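PDB 2DY3: alanine racemase from Corynebacterium glutamicum, which belongs to the fold-type III enzymes that hold pyridoxal-5'-phosphate in a TIM-barrel domain followed by a beta-rich C-terminal domain. Local coordinates for residues A12-A24 / H209-G221. Residues are numbered along the deposited sequence; the frame is centred on the assembly and turned at random.
With PLP (pyridoxal-5'-phosphate), chain F.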
# COMPACT_ATOMS: atom_id res chain seq x y z
N ALA B 12 -15.52 18.34 0.55
CA ALA B 12 -14.29 19.00 0.96
C ALA B 12 -13.41 19.20 -0.26
O ALA B 12 -12.75 20.23 -0.41
CB ALA B 12 -13.56 18.15 2.00
N ILE B 13 -13.41 18.21 -1.15
CA ILE B 13 -12.62 18.28 -2.38
C ILE B 13 -13.15 19.39 -3.30
O ILE B 13 -12.38 20.16 -3.88
CB ILE B 13 -12.63 16.92 -3.13
CG1 ILE B 13 -11.82 15.90 -2.32
CG2 ILE B 13 -12.05 17.07 -4.53
CD1 ILE B 13 -11.74 14.53 -2.95
N ALA B 14 -14.47 19.47 -3.44
CA ALA B 14 -15.06 20.50 -4.28
C ALA B 14 -14.67 21.86 -3.70
O ALA B 14 -14.26 22.76 -4.43
CB ALA B 14 -16.57 20.35 -4.30
N HIS B 15 -14.79 21.99 -2.38
CA HIS B 15 -14.44 23.23 -1.70
C HIS B 15 -13.00 23.61 -2.02
O HIS B 15 -12.72 24.73 -2.44
CB HIS B 15 -14.59 23.05 -0.19
CG HIS B 15 -13.98 24.15 0.61
ND1 HIS B 15 -14.58 25.38 0.77
CD2 HIS B 15 -12.80 24.23 1.27
CE1 HIS B 15 -13.80 26.17 1.49
NE2 HIS B 15 -12.72 25.49 1.81
N ASN B 16 -12.10 22.65 -1.81
CA ASN B 16 -10.68 22.86 -2.07
C ASN B 16 -10.47 23.28 -3.51
O ASN B 16 -9.65 24.16 -3.80
CB ASN B 16 -9.91 21.56 -1.79
CG ASN B 16 -9.94 21.16 -0.33
OD1 ASN B 16 -9.73 19.99 0.01
ND2 ASN B 16 -10.18 22.13 0.54
N THR B 17 -11.22 22.66 -4.42
CA THR B 17 -11.12 22.99 -5.84
C THR B 17 -11.52 24.44 -6.09
O THR B 17 -10.85 25.15 -6.84
CB THR B 17 -12.00 22.06 -6.69
OG1 THR B 17 -11.56 20.71 -6.54
CG2 THR B 17 -11.91 22.45 -8.17
N ARG B 18 -12.60 24.88 -5.45
CA ARG B 18 -13.08 26.25 -5.59
C ARG B 18 -12.05 27.24 -5.03
O ARG B 18 -11.78 28.28 -5.63
CB ARG B 18 -14.41 26.44 -4.87
CG ARG B 18 -15.59 25.74 -5.53
CD ARG B 18 -16.86 25.84 -4.68
NE ARG B 18 -17.23 27.23 -4.40
CZ ARG B 18 -18.30 27.58 -3.68
NH1 ARG B 18 -19.10 26.66 -3.17
NH2 ARG B 18 -18.56 28.87 -3.47
N VAL B 19 -11.48 26.91 -3.87
CA VAL B 19 -10.48 27.77 -3.25
C VAL B 19 -9.22 27.89 -4.10
O VAL B 19 -8.58 28.94 -4.13
CB VAL B 19 -10.08 27.24 -1.85
CG1 VAL B 19 -8.87 27.99 -1.34
CG2 VAL B 19 -11.24 27.40 -0.89
N LEU B 20 -8.86 26.81 -4.78
CA LEU B 20 -7.68 26.83 -5.62
C LEU B 20 -7.97 27.58 -6.92
O LEU B 20 -7.11 28.28 -7.45
CB LEU B 20 -7.20 25.41 -5.92
CG LEU B 20 -6.71 24.59 -4.72
CD1 LEU B 20 -6.25 23.23 -5.19
CD2 LEU B 20 -5.57 25.32 -4.03
N LYS B 21 -9.19 27.43 -7.42
CA LYS B 21 -9.59 28.10 -8.65
C LYS B 21 -9.55 29.61 -8.42
O LYS B 21 -9.02 30.36 -9.24
CB LYS B 21 -10.99 27.65 -9.08
CG LYS B 21 -11.34 28.02 -10.52
CD LYS B 21 -10.34 27.40 -11.49
CE LYS B 21 -10.57 27.87 -12.92
NZ LYS B 21 -11.88 27.42 -13.46
N GLN B 22 -10.11 30.06 -7.30
CA GLN B 22 -10.11 31.48 -7.01
C GLN B 22 -8.67 32.00 -6.92
O GLN B 22 -8.34 33.05 -7.47
CB GLN B 22 -10.84 31.77 -5.70
CG GLN B 22 -10.99 33.26 -5.40
CD GLN B 22 -11.81 33.99 -6.47
OE1 GLN B 22 -11.87 35.22 -6.49
NE2 GLN B 22 -12.46 33.22 -7.34
N MET B 23 -7.80 31.24 -6.25
CA MET B 23 -6.40 31.62 -6.09
C MET B 23 -5.59 31.63 -7.39
O MET B 23 -4.59 32.34 -7.50
CB MET B 23 -5.70 30.67 -5.11
CG MET B 23 -6.15 30.81 -3.66
SD MET B 23 -5.27 29.65 -2.60
CE MET B 23 -3.66 30.43 -2.52
N ALA B 24 -6.01 30.83 -8.37
CA ALA B 24 -5.29 30.77 -9.64
C ALA B 24 -5.55 32.01 -10.49
O ALA B 24 -4.69 32.43 -11.26
CB ALA B 24 -5.69 29.51 -10.40
N HIS B 209 2.95 31.85 -11.33
CA HIS B 209 1.77 31.19 -11.88
C HIS B 209 1.86 30.89 -13.37
O HIS B 209 1.34 29.89 -13.84
CB HIS B 209 0.52 32.03 -11.62
CG HIS B 209 0.07 32.03 -10.19
ND1 HIS B 209 0.72 31.30 -9.21
CD2 HIS B 209 -0.96 32.65 -9.57
CE1 HIS B 209 0.10 31.47 -8.06
NE2 HIS B 209 -0.92 32.29 -8.25
N MET B 210 2.53 31.77 -14.12
CA MET B 210 2.67 31.58 -15.56
C MET B 210 1.28 31.37 -16.15
O MET B 210 0.32 31.99 -15.70
CB MET B 210 3.56 30.37 -15.84
CG MET B 210 4.92 30.50 -15.18
SD MET B 210 6.09 29.26 -15.72
CE MET B 210 6.65 30.01 -17.25
N GLU B 211 1.15 30.50 -17.14
CA GLU B 211 -0.17 30.27 -17.75
C GLU B 211 -0.96 29.18 -17.04
O GLU B 211 -2.18 29.07 -17.21
CB GLU B 211 -0.04 29.89 -19.23
CG GLU B 211 0.55 30.96 -20.14
CD GLU B 211 2.06 31.04 -20.06
OE1 GLU B 211 2.69 30.06 -19.61
OE2 GLU B 211 2.62 32.09 -20.45
N MET B 212 -0.27 28.37 -16.25
CA MET B 212 -0.93 27.27 -15.57
C MET B 212 -0.17 26.86 -14.31
O MET B 212 1.05 26.96 -14.26
CB MET B 212 -1.06 26.08 -16.53
CG MET B 212 -1.89 24.89 -16.02
SD MET B 212 -2.05 23.58 -17.28
CE MET B 212 -3.66 23.91 -17.91
N VAL B 213 -0.92 26.41 -13.31
CA VAL B 213 -0.35 25.94 -12.05
C VAL B 213 -0.84 24.50 -11.90
O VAL B 213 -1.93 24.16 -12.36
CB VAL B 213 -0.83 26.80 -10.86
CG1 VAL B 213 -0.43 28.26 -11.07
CG2 VAL B 213 -2.34 26.69 -10.69
N ARG B 214 -0.04 23.64 -11.26
CA ARG B 214 -0.45 22.25 -11.10
C ARG B 214 -0.30 21.72 -9.69
O ARG B 214 0.61 20.95 -9.40
CB ARG B 214 0.31 21.34 -12.07
CG ARG B 214 1.81 21.46 -12.01
CD ARG B 214 2.47 20.29 -12.74
NE ARG B 214 3.92 20.44 -12.87
CZ ARG B 214 4.74 20.78 -11.88
NH1 ARG B 214 4.27 21.01 -10.66
NH2 ARG B 214 6.04 20.86 -12.09
N PRO B 215 -1.21 22.12 -8.80
CA PRO B 215 -1.13 21.64 -7.42
C PRO B 215 -1.84 20.30 -7.27
O PRO B 215 -2.79 19.99 -7.99
CB PRO B 215 -1.83 22.75 -6.64
CG PRO B 215 -2.89 23.20 -7.58
CD PRO B 215 -2.20 23.20 -8.94
N GLY B 216 -1.34 19.49 -6.34
CA GLY B 216 -1.96 18.21 -6.08
C GLY B 216 -2.46 18.20 -4.65
O GLY B 216 -3.66 18.28 -4.39
N LEU B 217 -1.50 18.13 -3.73
CA LEU B 217 -1.74 18.09 -2.29
C LEU B 217 -2.88 18.98 -1.79
O LEU B 217 -3.73 18.52 -1.03
CB LEU B 217 -0.43 18.44 -1.58
CG LEU B 217 -0.18 18.09 -0.11
CD1 LEU B 217 -0.96 19.02 0.73
CD2 LEU B 217 -0.55 16.64 0.19
N ALA B 218 -2.91 20.24 -2.21
CA ALA B 218 -3.94 21.17 -1.77
C ALA B 218 -5.39 20.75 -2.08
O ALA B 218 -6.31 21.10 -1.33
CB ALA B 218 -3.67 22.57 -2.34
N PHE B 219 -5.60 20.02 -3.17
CA PHE B 219 -6.96 19.59 -3.53
C PHE B 219 -7.53 18.65 -2.47
O PHE B 219 -8.76 18.55 -2.31
CB PHE B 219 -6.97 18.87 -4.88
CG PHE B 219 -6.89 19.79 -6.07
CD1 PHE B 219 -5.67 20.19 -6.58
CD2 PHE B 219 -8.05 20.27 -6.67
CE1 PHE B 219 -5.60 21.05 -7.67
CE2 PHE B 219 -7.99 21.12 -7.75
CZ PHE B 219 -6.77 21.51 -8.26
N TYR B 220 -6.64 17.97 -1.77
CA TYR B 220 -7.05 17.01 -0.75
C TYR B 220 -7.13 17.67 0.63
O TYR B 220 -7.33 16.99 1.64
CB TYR B 220 -6.06 15.84 -0.75
CG TYR B 220 -5.86 15.30 -2.15
CD1 TYR B 220 -6.89 14.66 -2.82
CD2 TYR B 220 -4.67 15.52 -2.84
CE1 TYR B 220 -6.76 14.25 -4.13
CE2 TYR B 220 -4.53 15.12 -4.16
CZ TYR B 220 -5.58 14.49 -4.80
OH TYR B 220 -5.44 14.09 -6.11
N GLY B 221 -6.97 18.99 0.65
CA GLY B 221 -7.08 19.74 1.89
C GLY B 221 -5.90 19.75 2.84
O GLY B 221 -6.08 20.03 4.03
N1 PLP F . 3.84 18.15 -10.69
C2 PLP F . 4.55 16.96 -10.83
C2A PLP F . 5.47 16.78 -12.03
C3 PLP F . 4.41 15.96 -9.84
O3 PLP F . 5.12 14.77 -9.96
C4 PLP F . 3.54 16.17 -8.73
C4A PLP F . 3.38 15.13 -7.60
C5 PLP F . 2.84 17.43 -8.63
C6 PLP F . 3.00 18.39 -9.61
C5A PLP F . 1.93 17.75 -7.48
O4P PLP F . 2.67 18.28 -6.38
P PLP F . 2.05 18.75 -4.96
O1P PLP F . 1.28 17.65 -4.40
O2P PLP F . 3.26 19.06 -4.20
O3P PLP F . 1.21 19.92 -5.32
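Leu20 sets its CD1 methyl squarely over one face of the Phe219 ring, 3.3 Å from the ring centroid and 10° off the normal, a CH-pi contact. With CG anti to the carbonyl carbon (chi1 -65°), the side chain is carried toward the 3-10 segment 217-220. Branching at CG then lets the two methyls together reach Phe219, Ala218 and Pro215; the short Ala218 side chain leaves room for CD2, 3.7 Å from Ala218 CB. Thr17 meets the same ring at its edge, OG1 lying in the ring plane 3.5 Å from Phe219 CD2. Thr17 OG1 donates to Ile13 O (2.8 Å) from above the carbonyl plane, and Thr17 N donates to the same oxygen from the other face, so a polar atom is satisfied beside an apolar ring. Ile49 of helix 42-50 also packs on Phe219. Ala24 CB and Val213 CG2, 4.4 Å apart, are looser but still buried; the more open side lies at Met23 and His209, whose ring passes obliquely by Met23 O. Beneath the Leu20–Phe219 end, Gly216 N and Leu217 N donate to phosphate oxygens O3P (2.8 Å) and O1P (2.9 Å) of pyridoxal-5'-phosphate; Gly216 has no side chain, so the phosphate can lie close against the backbone. Helix 10-24 thus backs the phosphate-binding loop after strand 212-213 in the TIM barrel of alanine racemases.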